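Local coordinates for protein lysyl oxidase (Pichia pastoris, PDB 1W7C) that probably oxidises primary amines, lysine side chains among them, using a copper ion and a topaquinone cofactor carried by each subunit, at residues P63-A68 and T605-T610; T325-R330 and S683-D688; L556-E561 and G567-Y572. All coordinates share one frame; numbering follows the deposited sequence.

Interaction 1: residues P63-A68 and T605-T610; sequences PNKTEA and TKHKDT. Unlike the reference sequence in segment 605-610: Thr610 (reference Glu). With NAG (2-acetamido-2-deoxy-beta-D-glucopyranose), chain B.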
ATOM      1  N   PRO A  63     -28.908   3.859  18.280  1.00 17.22           N
ATOM      2  CA  PRO A  63     -28.923   4.830  19.368  1.00 16.69           C
ATOM      3  C   PRO A  63     -28.072   6.069  19.102  1.00 16.35           C
ATOM      4  O   PRO A  63     -27.143   6.029  18.337  1.00 17.01           O
ATOM      5  CB  PRO A  63     -28.386   4.027  20.552  1.00 21.28           C
ATOM      6  CG  PRO A  63     -28.748   2.611  20.256  1.00 21.74           C
ATOM      7  CD  PRO A  63     -28.478   2.527  18.739  1.00 19.68           C
ATOM      8  N   ASN A  64     -28.437   7.143  19.772  1.00 17.06           N
ATOM      9  CA  ASN A  64     -27.632   8.327  19.768  1.00 16.21           C
ATOM     10  C   ASN A  64     -26.390   8.114  20.638  1.00 15.28           C
ATOM     11  O   ASN A  64     -26.366   7.248  21.499  1.00 16.32           O
ATOM     12  CB  ASN A  64     -28.442   9.498  20.255  1.00 17.49           C
ATOM     13  CG  ASN A  64     -29.423  10.017  19.231  1.00 18.89           C
ATOM     14  OD1 ASN A  64     -29.290   9.780  18.021  1.00 19.14           O
ATOM     15  ND2 ASN A  64     -30.434  10.722  19.740  1.00 21.62           N
ATOM     16  N   LYS A  65     -25.343   8.883  20.393  1.00 16.48           N
ATOM     17  CA  LYS A  65     -24.048   8.598  20.958  1.00 16.92           C
ATOM     18  C   LYS A  65     -23.976   8.824  22.460  1.00 16.21           C
ATOM     19  O   LYS A  65     -23.434   7.978  23.155  1.00 16.07           O
ATOM     20  CB  LYS A  65     -22.946   9.379  20.229  1.00 15.21           C
ATOM     21  CG  LYS A  65     -21.551   9.092  20.783  1.00 14.96           C
ATOM     22  CD  LYS A  65     -20.469   9.729  19.913  1.00 15.55           C
ATOM     23  CE  LYS A  65     -19.107   9.404  20.468  1.00 15.57           C
ATOM     24  NZ  LYS A  65     -18.048   9.991  19.601  1.00 14.14           N
ATOM     25  N   THR A  66     -24.495   9.943  22.967  1.00 16.82           N
ATOM     26  CA  THR A  66     -24.398  10.156  24.402  1.00 20.13           C
ATOM     27  C   THR A  66     -25.117   9.064  25.181  1.00 18.29           C
ATOM     28  O   THR A  66     -24.559   8.523  26.134  1.00 18.97           O
ATOM     29  CB  THR A  66     -24.898  11.532  24.763  1.00 24.18           C
ATOM     30  OG1 THR A  66     -24.080  12.484  24.085  1.00 24.18           O
ATOM     31  CG2 THR A  66     -24.707  11.841  26.243  1.00 28.11           C
ATOM     32  N   GLU A  67     -26.298   8.649  24.730  1.00 18.59           N
ATOM     33  CA  GLU A  67     -27.042   7.596  25.442  1.00 18.04           C
ATOM     34  C   GLU A  67     -26.299   6.281  25.311  1.00 17.01           C
ATOM     35  O   GLU A  67     -26.241   5.488  26.257  1.00 18.39           O
ATOM     36  CB  GLU A  67     -28.509   7.457  24.973  0.50 24.77           C
ATOM     37  CG  GLU A  67     -28.736   7.096  23.514  0.50 18.66           C
ATOM     38  CD  GLU A  67     -30.218   6.922  23.155  0.50 24.83           C
ATOM     39  OE1 GLU A  67     -31.102   7.153  24.034  0.50 25.43           O
ATOM     40  OE2 GLU A  67     -30.497   6.532  21.996  0.50 15.87           O
ATOM     41  N   ALA A  68     -25.670   6.028  24.173  1.00 16.12           N
ATOM     42  CA  ALA A  68     -24.883   4.810  24.006  1.00 17.43           C
ATOM     43  C   ALA A  68     -23.702   4.807  24.958  1.00 16.24           C
ATOM     44  O   ALA A  68     -23.412   3.781  25.573  1.00 16.86           O
ATOM     45  CB  ALA A  68     -24.396   4.693  22.580  1.00 18.81           C
ATOM     46  N   THR A 605     -15.331  17.077  11.182  1.00 13.59           N
ATOM     47  CA  THR A 605     -16.492  17.785  11.678  1.00 14.21           C
ATOM     48  C   THR A 605     -16.713  17.536  13.149  1.00 13.63           C
ATOM     49  O   THR A 605     -16.201  16.568  13.734  1.00 13.67           O
ATOM     50  CB  THR A 605     -17.765  17.397  10.930  1.00 14.71           C
ATOM     51  OG1 THR A 605     -18.069  16.017  11.212  1.00 14.70           O
ATOM     52  CG2 THR A 605     -17.616  17.576   9.398  1.00 15.54           C
ATOM     53  N   LYS A 606     -17.535  18.387  13.757  1.00 14.25           N
ATOM     54  CA  LYS A 606     -18.017  18.174  15.112  1.00 14.28           C
ATOM     55  C   LYS A 606     -19.082  17.094  15.090  1.00 14.33           C
ATOM     56  O   LYS A 606     -20.051  17.185  14.360  1.00 14.76           O
ATOM     57  CB  LYS A 606     -18.526  19.498  15.688  1.00 16.19           C
ATOM     58  CG  LYS A 606     -19.219  19.410  17.010  1.00 18.94           C
ATOM     59  CD  LYS A 606     -19.793  20.795  17.407  1.00 25.87           C
ATOM     60  CE  LYS A 606     -20.577  20.786  18.645  1.00 42.09           C
ATOM     61  NZ  LYS A 606     -20.910  22.170  18.971  1.00 39.38           N
ATOM     62  N   HIS A 607     -18.932  16.106  15.946  1.00 14.38           N
ATOM     63  CA  HIS A 607     -19.884  15.010  16.020  1.00 14.07           C
ATOM     64  C   HIS A 607     -21.278  15.527  16.326  1.00 15.39           C
ATOM     65  O   HIS A 607     -21.445  16.333  17.238  1.00 15.54           O
ATOM     66  CB  HIS A 607     -19.529  14.023  17.114  1.00 14.73           C
ATOM     67  CG  HIS A 607     -20.485  12.875  17.186  1.00 15.61           C
ATOM     68  ND1 HIS A 607     -21.671  12.939  17.885  1.00 17.13           N
ATOM     69  CD2 HIS A 607     -20.500  11.702  16.521  1.00 15.65           C
ATOM     70  CE1 HIS A 607     -22.357  11.826  17.674  1.00 17.95           C
ATOM     71  NE2 HIS A 607     -21.650  11.041  16.872  1.00 16.45           N
ATOM     72  N   LYS A 608     -22.281  15.051  15.593  1.00 15.20           N
ATOM     73  CA  LYS A 608     -23.691  15.313  15.914  1.00 15.07           C
ATOM     74  C   LYS A 608     -24.512  14.081  15.599  1.00 15.15           C
ATOM     75  O   LYS A 608     -24.315  13.418  14.582  1.00 15.58           O
ATOM     76  CB  LYS A 608     -24.219  16.483  15.105  1.00 16.10           C
ATOM     77  CG  LYS A 608     -23.574  17.834  15.430  1.00 15.39           C
ATOM     78  CD  LYS A 608     -24.109  18.991  14.626  1.00 15.98           C
ATOM     79  CE  LYS A 608     -23.448  20.283  15.057  1.00 15.81           C
ATOM     80  NZ  LYS A 608     -23.865  21.489  14.320  1.00 17.81           N
ATOM     81  N   ASP A 609     -25.491  13.786  16.457  1.00 16.35           N
ATOM     82  CA  ASP A 609     -26.450  12.726  16.167  1.00 16.77           C
ATOM     83  C   ASP A 609     -27.271  13.026  14.920  1.00 16.29           C
ATOM     84  O   ASP A 609     -27.705  12.068  14.256  1.00 18.13           O
ATOM     85  CB  ASP A 609     -27.379  12.521  17.348  1.00 19.98           C
ATOM     86  CG  ASP A 609     -26.683  11.979  18.549  1.00 24.20           C
ATOM     87  OD1 ASP A 609     -25.813  11.080  18.448  1.00 19.46           O
ATOM     88  OD2 ASP A 609     -27.000  12.374  19.682  1.00 21.41           O
ATOM     89  N   THR A 610     -27.494  14.298  14.621  1.00 16.31           N
ATOM     90  CA  THR A 610     -28.184  14.716  13.399  1.00 17.01           C
ATOM     91  C   THR A 610     -27.311  14.594  12.149  1.00 16.80           C
ATOM     92  O   THR A 610     -27.801  14.754  11.056  1.00 17.33           O
ATOM     93  CB  THR A 610     -28.655  16.170  13.519  1.00 18.43           C
ATOM     94  OG1 THR A 610     -27.536  16.990  13.902  1.00 19.68           O
ATOM     95  CG2 THR A 610     -29.701  16.359  14.586  1.00 23.58           C
TER
HETATM   96  C1  NAG B   1     -31.287  11.373  18.779  1.00 25.94           C
HETATM   97  C2  NAG B   1     -32.695  11.332  19.419  1.00 28.75           C
HETATM   98  C3  NAG B   1     -33.755  12.152  18.664  1.00 37.48           C
HETATM   99  C4  NAG B   1     -33.198  13.519  18.270  1.00 33.07           C
HETATM  100  C5  NAG B   1     -31.811  13.329  17.659  1.00 34.84           C
HETATM  101  C6  NAG B   1     -31.167  14.612  17.209  1.00 42.90           C
HETATM  102  C7  NAG B   1     -33.412   9.380  20.691  1.00 47.37           C
HETATM  103  C8  NAG B   1     -33.793   7.930  20.685  1.00 40.70           C
HETATM  104  N2  NAG B   1     -33.117   9.933  19.520  1.00 33.68           N
HETATM  105  O3  NAG B   1     -34.917  12.280  19.468  1.00 45.81           O
HETATM  106  O4  NAG B   1     -33.972  14.150  17.257  1.00 40.74           O
HETATM  107  O5  NAG B   1     -30.916  12.713  18.558  1.00 24.59           O
HETATM  108  O6  NAG B   1     -30.902  15.361  18.362  1.00 31.50           O
HETATM  109  O7  NAG B   1     -33.392   9.999  21.758  1.00 45.34           O
HETATM  110  O   HOH W   1     -28.067   9.339  15.291  1.00 22.12           O
HETATM  111  O   HOH W   2     -26.211  12.154  22.044  0.40 19.64           O
HETATM  112  O   HOH W   3     -24.717  12.438  21.193  0.60 26.51           O

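Interaction 2: residues T325-R330 and S683-D688; sequences TFKGER and SENSRD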
ATOM      1  N   THR A 325     -12.163  -1.103  20.876  1.00 14.93           N
ATOM      2  CA  THR A 325     -11.251  -0.922  21.991  1.00 14.64           C
ATOM      3  C   THR A 325      -9.932  -1.638  21.781  1.00 14.09           C
ATOM      4  O   THR A 325      -9.880  -2.683  21.132  1.00 15.42           O
ATOM      5  CB  THR A 325     -11.886  -1.452  23.306  1.00 16.24           C
ATOM      6  OG1 THR A 325     -12.013  -2.875  23.259  1.00 18.78           O
ATOM      7  CG2 THR A 325     -13.259  -0.787  23.523  1.00 16.14           C
ATOM      8  N   PHE A 326      -8.875  -1.082  22.352  1.00 13.75           N
ATOM      9  CA  PHE A 326      -7.563  -1.731  22.360  1.00 15.53           C
ATOM     10  C   PHE A 326      -6.990  -1.566  23.764  1.00 15.79           C
ATOM     11  O   PHE A 326      -7.006  -0.461  24.325  1.00 16.38           O
ATOM     12  CB  PHE A 326      -6.630  -1.154  21.290  1.00 15.43           C
ATOM     13  CG  PHE A 326      -5.289  -1.814  21.268  1.00 14.58           C
ATOM     14  CD1 PHE A 326      -4.148  -1.152  21.669  1.00 16.28           C
ATOM     15  CD2 PHE A 326      -5.182  -3.117  20.853  1.00 15.41           C
ATOM     16  CE1 PHE A 326      -2.901  -1.806  21.667  1.00 16.42           C
ATOM     17  CE2 PHE A 326      -3.953  -3.758  20.844  1.00 16.27           C
ATOM     18  CZ  PHE A 326      -2.802  -3.092  21.245  1.00 16.24           C
ATOM     19  N   LYS A 327      -6.556  -2.670  24.350  1.00 15.78           N
ATOM     20  CA  LYS A 327      -6.055  -2.702  25.732  1.00 17.10           C
ATOM     21  C   LYS A 327      -6.981  -1.967  26.689  1.00 17.14           C
ATOM     22  O   LYS A 327      -6.539  -1.184  27.539  1.00 20.14           O
ATOM     23  CB  LYS A 327      -4.596  -2.229  25.790  1.00 17.53           C
ATOM     24  CG  LYS A 327      -3.664  -3.208  25.091  1.00 18.26           C
ATOM     25  CD  LYS A 327      -2.192  -2.875  25.289  1.00 17.60           C
ATOM     26  CE  LYS A 327      -1.313  -4.011  24.752  0.60 20.82           C
ATOM     27  NZ  LYS A 327      -1.376  -5.199  25.654  0.60 19.78           N
ATOM     28  N   GLY A 328      -8.277  -2.204  26.523  1.00 17.69           N
ATOM     29  CA  GLY A 328      -9.278  -1.734  27.478  1.00 19.46           C
ATOM     30  C   GLY A 328      -9.740  -0.297  27.316  1.00 18.93           C
ATOM     31  O   GLY A 328     -10.504   0.181  28.135  1.00 25.22           O
ATOM     32  N   GLU A 329      -9.279   0.389  26.273  1.00 16.30           N
ATOM     33  CA  GLU A 329      -9.700   1.748  26.028  1.00 17.67           C
ATOM     34  C   GLU A 329     -10.334   1.867  24.647  1.00 16.71           C
ATOM     35  O   GLU A 329      -9.774   1.377  23.662  1.00 15.79           O
ATOM     36  CB  GLU A 329      -8.509   2.726  26.108  1.00 17.74           C
ATOM     37  CG  GLU A 329      -7.786   2.736  27.461  1.00 19.80           C
ATOM     38  CD  GLU A 329      -6.701   3.800  27.506  1.00 20.98           C
ATOM     39  OE1 GLU A 329      -5.561   3.512  27.130  1.00 24.67           O
ATOM     40  OE2 GLU A 329      -6.997   4.963  27.852  1.00 23.86           O
ATOM     41  N   ARG A 330     -11.476   2.547  24.556  1.00 15.66           N
ATOM     42  CA  ARG A 330     -12.080   2.829  23.272  1.00 15.03           C
ATOM     43  C   ARG A 330     -11.197   3.805  22.498  1.00 14.27           C
ATOM     44  O   ARG A 330     -10.841   4.850  23.013  1.00 15.69           O
ATOM     45  CB  ARG A 330     -13.446   3.482  23.456  1.00 15.59           C
ATOM     46  CG  ARG A 330     -14.150   3.796  22.185  1.00 15.12           C
ATOM     47  CD  ARG A 330     -15.492   4.519  22.367  1.00 16.16           C
ATOM     48  NE  ARG A 330     -16.318   3.702  23.252  1.00 16.91           N
ATOM     49  CZ  ARG A 330     -16.586   3.928  24.541  1.00 16.85           C
ATOM     50  NH1 ARG A 330     -16.295   5.076  25.122  1.00 17.62           N
ATOM     51  NH2 ARG A 330     -17.218   2.988  25.225  1.00 18.81           N
ATOM     52  N   SER A 683       5.300   3.872  24.752  1.00 17.60           N
ATOM     53  CA  SER A 683       6.126   2.996  23.956  1.00 17.07           C
ATOM     54  C   SER A 683       5.245   2.197  22.990  1.00 14.60           C
ATOM     55  O   SER A 683       4.009   2.206  23.070  1.00 16.18           O
ATOM     56  CB  SER A 683       6.916   2.054  24.871  1.00 17.51           C
ATOM     57  OG  SER A 683       6.028   1.249  25.631  1.00 19.70           O
ATOM     58  N   GLU A 684       5.915   1.459  22.124  1.00 15.65           N
ATOM     59  CA  GLU A 684       5.271   0.599  21.136  1.00 15.67           C
ATOM     60  C   GLU A 684       4.738  -0.663  21.847  1.00 14.68           C
ATOM     61  O   GLU A 684       5.452  -1.355  22.582  1.00 17.67           O
ATOM     62  CB  GLU A 684       6.307   0.299  20.067  1.00 17.68           C
ATOM     63  CG  GLU A 684       5.823  -0.473  18.867  1.00 17.57           C
ATOM     64  CD  GLU A 684       5.759  -1.966  19.115  1.00 17.65           C
ATOM     65  OE1 GLU A 684       6.760  -2.567  19.609  1.00 18.39           O
ATOM     66  OE2 GLU A 684       4.712  -2.549  18.786  1.00 17.42           O
ATOM     67  N   ASN A 685       3.457  -0.970  21.632  1.00 14.68           N
ATOM     68  CA  ASN A 685       2.737  -1.897  22.491  1.00 14.88           C
ATOM     69  C   ASN A 685       2.513  -3.332  22.001  1.00 16.00           C
ATOM     70  O   ASN A 685       1.791  -4.100  22.630  1.00 19.60           O
ATOM     71  CB  ASN A 685       1.414  -1.268  22.970  1.00 17.55           C
ATOM     72  CG  ASN A 685       1.504  -0.716  24.373  1.00 18.22           C
ATOM     73  OD1 ASN A 685       0.813  -1.175  25.252  1.00 23.06           O
ATOM     74  ND2 ASN A 685       2.368   0.284  24.582  1.00 18.16           N
ATOM     75  N   SER A 686       3.275  -3.766  21.004  1.00 16.09           N
ATOM     76  CA  SER A 686       3.297  -5.181  20.661  1.00 15.78           C
ATOM     77  C   SER A 686       4.251  -6.029  21.484  1.00 16.04           C
ATOM     78  O   SER A 686       4.250  -7.255  21.334  1.00 18.01           O
ATOM     79  CB  SER A 686       3.629  -5.372  19.180  1.00 16.02           C
ATOM     80  OG  SER A 686       4.981  -5.087  18.874  1.00 16.58           O
ATOM     81  N   ARG A 687       5.076  -5.394  22.323  1.00 16.43           N
ATOM     82  CA  ARG A 687       6.207  -6.087  22.945  1.00 17.15           C
ATOM     83  C   ARG A 687       5.822  -7.240  23.872  1.00 19.32           C
ATOM     84  O   ARG A 687       6.641  -8.131  24.148  1.00 20.67           O
ATOM     85  CB  ARG A 687       7.074  -5.103  23.743  1.00 19.59           C
ATOM     86  CG  ARG A 687       7.694  -3.912  22.985  1.00 19.45           C
ATOM     87  CD  ARG A 687       8.714  -4.261  21.882  1.00 21.70           C
ATOM     88  NE  ARG A 687       8.021  -4.862  20.761  1.00 18.17           N
ATOM     89  CZ  ARG A 687       8.185  -6.093  20.308  1.00 18.33           C
ATOM     90  NH1 ARG A 687       9.179  -6.859  20.749  1.00 19.92           N
ATOM     91  NH2 ARG A 687       7.395  -6.514  19.346  1.00 20.81           N
ATOM     92  N   ASP A 688       4.571  -7.250  24.334  1.00 18.27           N
ATOM     93  CA  ASP A 688       4.081  -8.318  25.182  1.00 16.99           C
ATOM     94  C   ASP A 688       3.604  -9.602  24.468  1.00 17.31           C
ATOM     95  O   ASP A 688       3.302 -10.618  25.108  1.00 19.42           O
ATOM     96  CB  ASP A 688       2.966  -7.786  26.097  1.00 19.82           C
ATOM     97  CG  ASP A 688       1.782  -7.268  25.348  1.00 20.77           C
ATOM     98  OD1 ASP A 688       1.992  -6.545  24.365  1.00 24.22           O
ATOM     99  OD2 ASP A 688       0.618  -7.528  25.695  1.00 23.30           O
TER

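Interaction 3: residues L556-E561 and G567-Y572; sequences LIESAE and GNPRAY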
ATOM      1  N   LEU A 556      -3.153  14.144  12.818  1.00 13.59           N
ATOM      2  CA  LEU A 556      -3.458  13.542  14.093  1.00 13.15           C
ATOM      3  C   LEU A 556      -4.850  13.891  14.592  1.00 13.75           C
ATOM      4  O   LEU A 556      -5.290  15.039  14.464  1.00 13.96           O
ATOM      5  CB  LEU A 556      -2.451  13.967  15.180  1.00 13.25           C
ATOM      6  CG  LEU A 556      -0.968  13.729  14.953  1.00 14.55           C
ATOM      7  CD1 LEU A 556      -0.158  14.284  16.100  1.00 16.68           C
ATOM      8  CD2 LEU A 556      -0.674  12.257  14.682  1.00 14.88           C
ATOM      9  N   ILE A 557      -5.476  12.925  15.262  1.00 13.96           N
ATOM     10  CA  ILE A 557      -6.517  13.185  16.214  1.00 13.37           C
ATOM     11  C   ILE A 557      -5.926  12.981  17.603  1.00 13.17           C
ATOM     12  O   ILE A 557      -5.496  11.891  17.950  1.00 14.38           O
ATOM     13  CB  ILE A 557      -7.740  12.304  15.995  1.00 13.88           C
ATOM     14  CG1 ILE A 557      -8.277  12.430  14.552  1.00 15.07           C
ATOM     15  CG2 ILE A 557      -8.820  12.610  17.046  1.00 14.75           C
ATOM     16  CD1 ILE A 557      -8.710  13.780  14.100  1.00 15.52           C
ATOM     17  N   GLU A 558      -5.889  14.070  18.371  1.00 13.98           N
ATOM     18  CA  GLU A 558      -5.294  14.099  19.708  1.00 14.52           C
ATOM     19  C   GLU A 558      -6.370  14.154  20.786  1.00 13.66           C
ATOM     20  O   GLU A 558      -7.415  14.775  20.612  1.00 15.72           O
ATOM     21  CB  GLU A 558      -4.468  15.400  19.884  1.00 15.32           C
ATOM     22  CG  GLU A 558      -3.313  15.579  18.916  1.00 15.56           C
ATOM     23  CD  GLU A 558      -2.555  16.866  19.163  1.00 15.23           C
ATOM     24  OE1 GLU A 558      -2.964  17.696  20.046  1.00 17.94           O
ATOM     25  OE2 GLU A 558      -1.537  17.128  18.436  1.00 16.72           O
ATOM     26  N   SER A 559      -6.094  13.527  21.918  1.00 14.93           N
ATOM     27  CA  SER A 559      -6.859  13.833  23.124  1.00 16.02           C
ATOM     28  C   SER A 559      -6.689  15.322  23.441  1.00 15.98           C
ATOM     29  O   SER A 559      -5.581  15.833  23.380  1.00 16.12           O
ATOM     30  CB  SER A 559      -6.333  13.037  24.278  1.00 15.58           C
ATOM     31  OG  SER A 559      -7.092  13.327  25.448  1.00 17.32           O
ATOM     32  N   ALA A 560      -7.760  15.991  23.864  1.00 16.41           N
ATOM     33  CA  ALA A 560      -7.657  17.392  24.251  1.00 17.93           C
ATOM     34  C   ALA A 560      -6.862  17.568  25.537  1.00 19.13           C
ATOM     35  O   ALA A 560      -6.156  18.572  25.685  1.00 22.59           O
ATOM     36  CB  ALA A 560      -9.021  18.047  24.374  1.00 18.14           C
ATOM     37  N   GLU A 561      -6.986  16.608  26.450  1.00 20.74           N
ATOM     38  CA  GLU A 561      -6.438  16.741  27.789  1.00 27.93           C
ATOM     39  C   GLU A 561      -5.411  15.679  28.191  1.00 23.36           C
ATOM     40  O   GLU A 561      -4.533  15.971  29.010  1.00 27.00           O
ATOM     41  CB  GLU A 561      -7.580  16.757  28.837  1.00 36.85           C
ATOM     42  CG  GLU A 561      -8.812  17.624  28.502  1.00 48.14           C
ATOM     43  CD  GLU A 561      -8.595  19.105  28.707  1.00 79.41           C
ATOM     44  OE1 GLU A 561      -7.572  19.491  29.312  1.00 88.58           O
ATOM     45  OE2 GLU A 561      -9.460  19.887  28.251  1.00 73.42           O
ATOM     46  N   GLY A 567       4.635  14.245  28.034  1.00 23.07           N
ATOM     47  CA  GLY A 567       3.913  15.485  27.830  1.00 26.80           C
ATOM     48  C   GLY A 567       3.234  15.609  26.483  1.00 22.48           C
ATOM     49  O   GLY A 567       2.606  16.603  26.211  1.00 23.46           O
ATOM     50  N   ASN A 568       3.329  14.583  25.643  1.00 20.06           N
ATOM     51  CA  ASN A 568       2.723  14.646  24.321  1.00 18.40           C
ATOM     52  C   ASN A 568       1.251  14.256  24.403  1.00 17.12           C
ATOM     53  O   ASN A 568       0.927  13.250  25.032  1.00 17.59           O
ATOM     54  CB  ASN A 568       3.445  13.686  23.362  1.00 17.75           C
ATOM     55  CG  ASN A 568       4.896  14.062  23.150  1.00 19.98           C
ATOM     56  OD1 ASN A 568       5.204  15.210  22.796  1.00 25.52           O
ATOM     57  ND2 ASN A 568       5.799  13.143  23.465  1.00 19.50           N
ATOM     58  N   PRO A 569       0.375  14.992  23.734  1.00 15.95           N
ATOM     59  CA  PRO A 569      -1.013  14.549  23.617  1.00 15.40           C
ATOM     60  C   PRO A 569      -1.113  13.109  23.101  1.00 14.60           C
ATOM     61  O   PRO A 569      -0.465  12.736  22.111  1.00 15.49           O
ATOM     62  CB  PRO A 569      -1.601  15.529  22.612  1.00 16.55           C
ATOM     63  CG  PRO A 569      -0.798  16.811  22.758  1.00 18.39           C
ATOM     64  CD  PRO A 569       0.613  16.259  23.020  1.00 17.54           C
ATOM     65  N   ARG A 570      -1.929  12.299  23.739  1.00 15.58           N
ATOM     66  CA  ARG A 570      -2.195  10.968  23.213  1.00 14.87           C
ATOM     67  C   ARG A 570      -2.886  11.144  21.866  1.00 14.37           C
ATOM     68  O   ARG A 570      -3.818  11.926  21.746  1.00 15.47           O
ATOM     69  CB  ARG A 570      -3.124  10.214  24.154  1.00 15.94           C
ATOM     70  CG  ARG A 570      -2.537   9.952  25.522  1.00 16.26           C
ATOM     71  CD  ARG A 570      -3.402   9.110  26.381  1.00 17.37           C
ATOM     72  NE  ARG A 570      -3.306   7.737  25.966  1.00 16.48           N
ATOM     73  CZ  ARG A 570      -4.123   6.775  26.380  1.00 17.13           C
ATOM     74  NH1 ARG A 570      -5.142   7.040  27.180  1.00 17.40           N
ATOM     75  NH2 ARG A 570      -3.903   5.550  26.011  1.00 19.63           N
ATOM     76  N   ALA A 571      -2.425  10.425  20.831  1.00 13.75           N
ATOM     77  CA  ALA A 571      -2.963  10.666  19.489  1.00 13.19           C
ATOM     78  C   ALA A 571      -3.015   9.402  18.660  1.00 13.22           C
ATOM     79  O   ALA A 571      -2.351   8.415  18.948  1.00 13.47           O
ATOM     80  CB  ALA A 571      -2.141  11.735  18.776  1.00 14.96           C
ATOM     81  N   TYR A 572      -3.840   9.457  17.620  1.00 13.49           N
ATOM     82  CA  TYR A 572      -3.818   8.502  16.523  1.00 12.86           C
ATOM     83  C   TYR A 572      -3.558   9.276  15.247  1.00 12.93           C
ATOM     84  O   TYR A 572      -4.100  10.367  15.028  1.00 14.46           O
ATOM     85  CB  TYR A 572      -5.125   7.667  16.420  1.00 13.90           C
ATOM     86  CG  TYR A 572      -5.019   6.293  17.037  1.00 13.52           C
ATOM     87  CD1 TYR A 572      -4.962   6.119  18.416  1.00 13.65           C
ATOM     88  CD2 TYR A 572      -4.950   5.155  16.244  1.00 13.94           C
ATOM     89  CE1 TYR A 572      -4.812   4.867  18.963  1.00 13.23           C
ATOM     90  CE2 TYR A 572      -4.827   3.883  16.792  1.00 14.46           C
ATOM     91  CZ  TYR A 572      -4.747   3.725  18.163  1.00 13.46           C
ATOM     92  OH  TYR A 572      -4.614   2.502  18.756  1.00 14.98           O
TER

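Interaction 1: residues P63-A68 and T605-T610
Asp609 and Lys65 carry the polar part of this contact. The backbone N of Lys65, in the first turn of helix 65-73, donates to Asp609 OD1 over 3.0 Å in a nearly straight bond of 171°, meeting the oxygen on its syn side but 25° out of the carboxylate plane. Asn64, at the N-cap position, makes no capping bond with its side chain, so a carboxylate from a distant part of the chain serves this helix start, where the helix dipole would probably favour a negative charge. A water, modelled at two mutually exclusive sites, may link Asp609 OD2 to Thr66 N, though its position is doubtful. Water 1 donates to both Asn64 OD1 and Asp609 O, at 3.0 and 2.9 Å.

The arrangement joins the N2 domain of a copper amine oxidase to its enzyme domain beside a calcium site. There Lys65 NZ forms salt bridges with Asp497, Asp499 and Asp643, the last of which also pairs with the His607 backbone.

The apolar contact is a CH-pi interaction. Fully extended from a chi1 of -179°, the Lys65 chain runs across His607 and sets CD 3.7 Å from the ring centroid, over one face; Asp609 OD1 lies at the edge of the same ring, in its plane.

The third kind is covalent. Asn64 ND2 is bonded to NAG C1 at 1.4 Å. The sugar leans over the opposing segment: NAG C6 is 3.5 Å from CG2 of Thr610, a residue differing from the reference sequence, and NAG O5 is 3.7 Å from Asp609 CB.

Interaction 2: residues T325-R330 and S683-D688
The Asp688 carboxylate is met from above its plane: Lys327 NZ reaches OD2 at 3.1 Å, 37° out of that plane, in a salt bridge. The amide of Asn685 offers OD1 to the aliphatic end of the same lysine, 3.5 Å from Lys327 CD. Asn685 ND2 donates to Ser683 O at 2.9 Å, with the acceptor lying in the amide plane, and this bond fixes which end of the amide faces the lysine. On a face of the Phe326 ring rests Lys327 CG, and at the edge of the Arg687 guanidinium lies Ser686 OG.

The lysine is extended until its last torsion (chi4 -73°), which bends NZ aside to the acid. Lys327 has two modelled conformers; the bridge is described for one, so its constancy is uncertain. Asp306 also pairs with NZ, and Asp688 OD1 binds Arg275 of the second subunit. Replacing Asp688 by an alanine is likely to leave Arg275 of the second subunit without this mate, and Lys327 NZ with Asp306 but without its second acid.

Lys327 stands in the type I' turn from Phe326 to Glu329, the tight link of a beta hairpin between strands 318-326 and 329-344. The partner loop connects strands 670-678 and 692-697, with Glu684 and Arg687 resting on Leu411 of strand 411-415; Arg330, on the hairpin, packs on Leu69 and Leu72 of helix 65-73.

Interaction 3: residues L556-E561 and G567-Y572
Ile557 and Tyr572 form an antiparallel hydrogen-bonded pair: Ile557 N donates to Tyr572 O over 2.9 Å and Tyr572 N to Ile557 O over 3.0 Å. Next along the strands, Glu558 and Ala571 make a non-hydrogen-bonded pair with their CA atoms 4.2 Å apart, and Ser559 N then donates to Arg570 O, at 2.8 Å and almost in line with the carbonyl. CA-H...O contacts, such as Ala571 CA to Ile557 O at 3.2 Å, fill in between these bonds.

The closely packed side chains lie on the face bearing Glu558 and Ala571. With CG anti to its carbonyl carbon (chi1 -61°) and the chain extended beyond, Glu558 runs alongside Pro569, bringing OE1 to 3.6 Å from CG of the proline; its CG lies 4.0 Å from Ala571 CB. Leu556 continues this surface, its CD1 4.2 Å from the same methyl. On the other face, Ile557 and Tyr572 lead away from the partner strand, and Ile557 packs near Leu498 and Ile644 of a calcium site. The far end is looser: the short connection turns a corner at Ala560 and Glu561, and Glu561 and Gly567 are solvent-exposed.

Backbone bonds therefore set the register of 553-559 and 569-576, neighbouring antiparallel strands of the beta-rich copper amine oxidase enzyme domain, while polar side chains seek partners beyond. The buried Glu558 carboxylate is answered by Arg534 and Ser508, so its charge is probably well compensated, and Arg570 turns to Tyr680 O and Glu562.

In the fold
From the N terminus, the first segment reached is 63-68, whose contact with 605-610 closes a loop of more than 500 residues and ties helix 65-73 to the chain just after strand 602-606. Before that loop is complete, 325-330 opens interaction 2, which closes only at 683-688; the two contacts therefore cross. Interaction 3 is local, joining 556-561 to 567-572 after a short excursion, and falls within both larger loops. Interactions 2 and 3 touch through a salt bridge from Glu329 OE1 to Arg570 NH2 at 2.9 Å, whereas interaction 1 stays about 6 Å from interaction 2 and 8 Å from interaction 3 between nearest atoms. Interaction 2 also borders the second subunit.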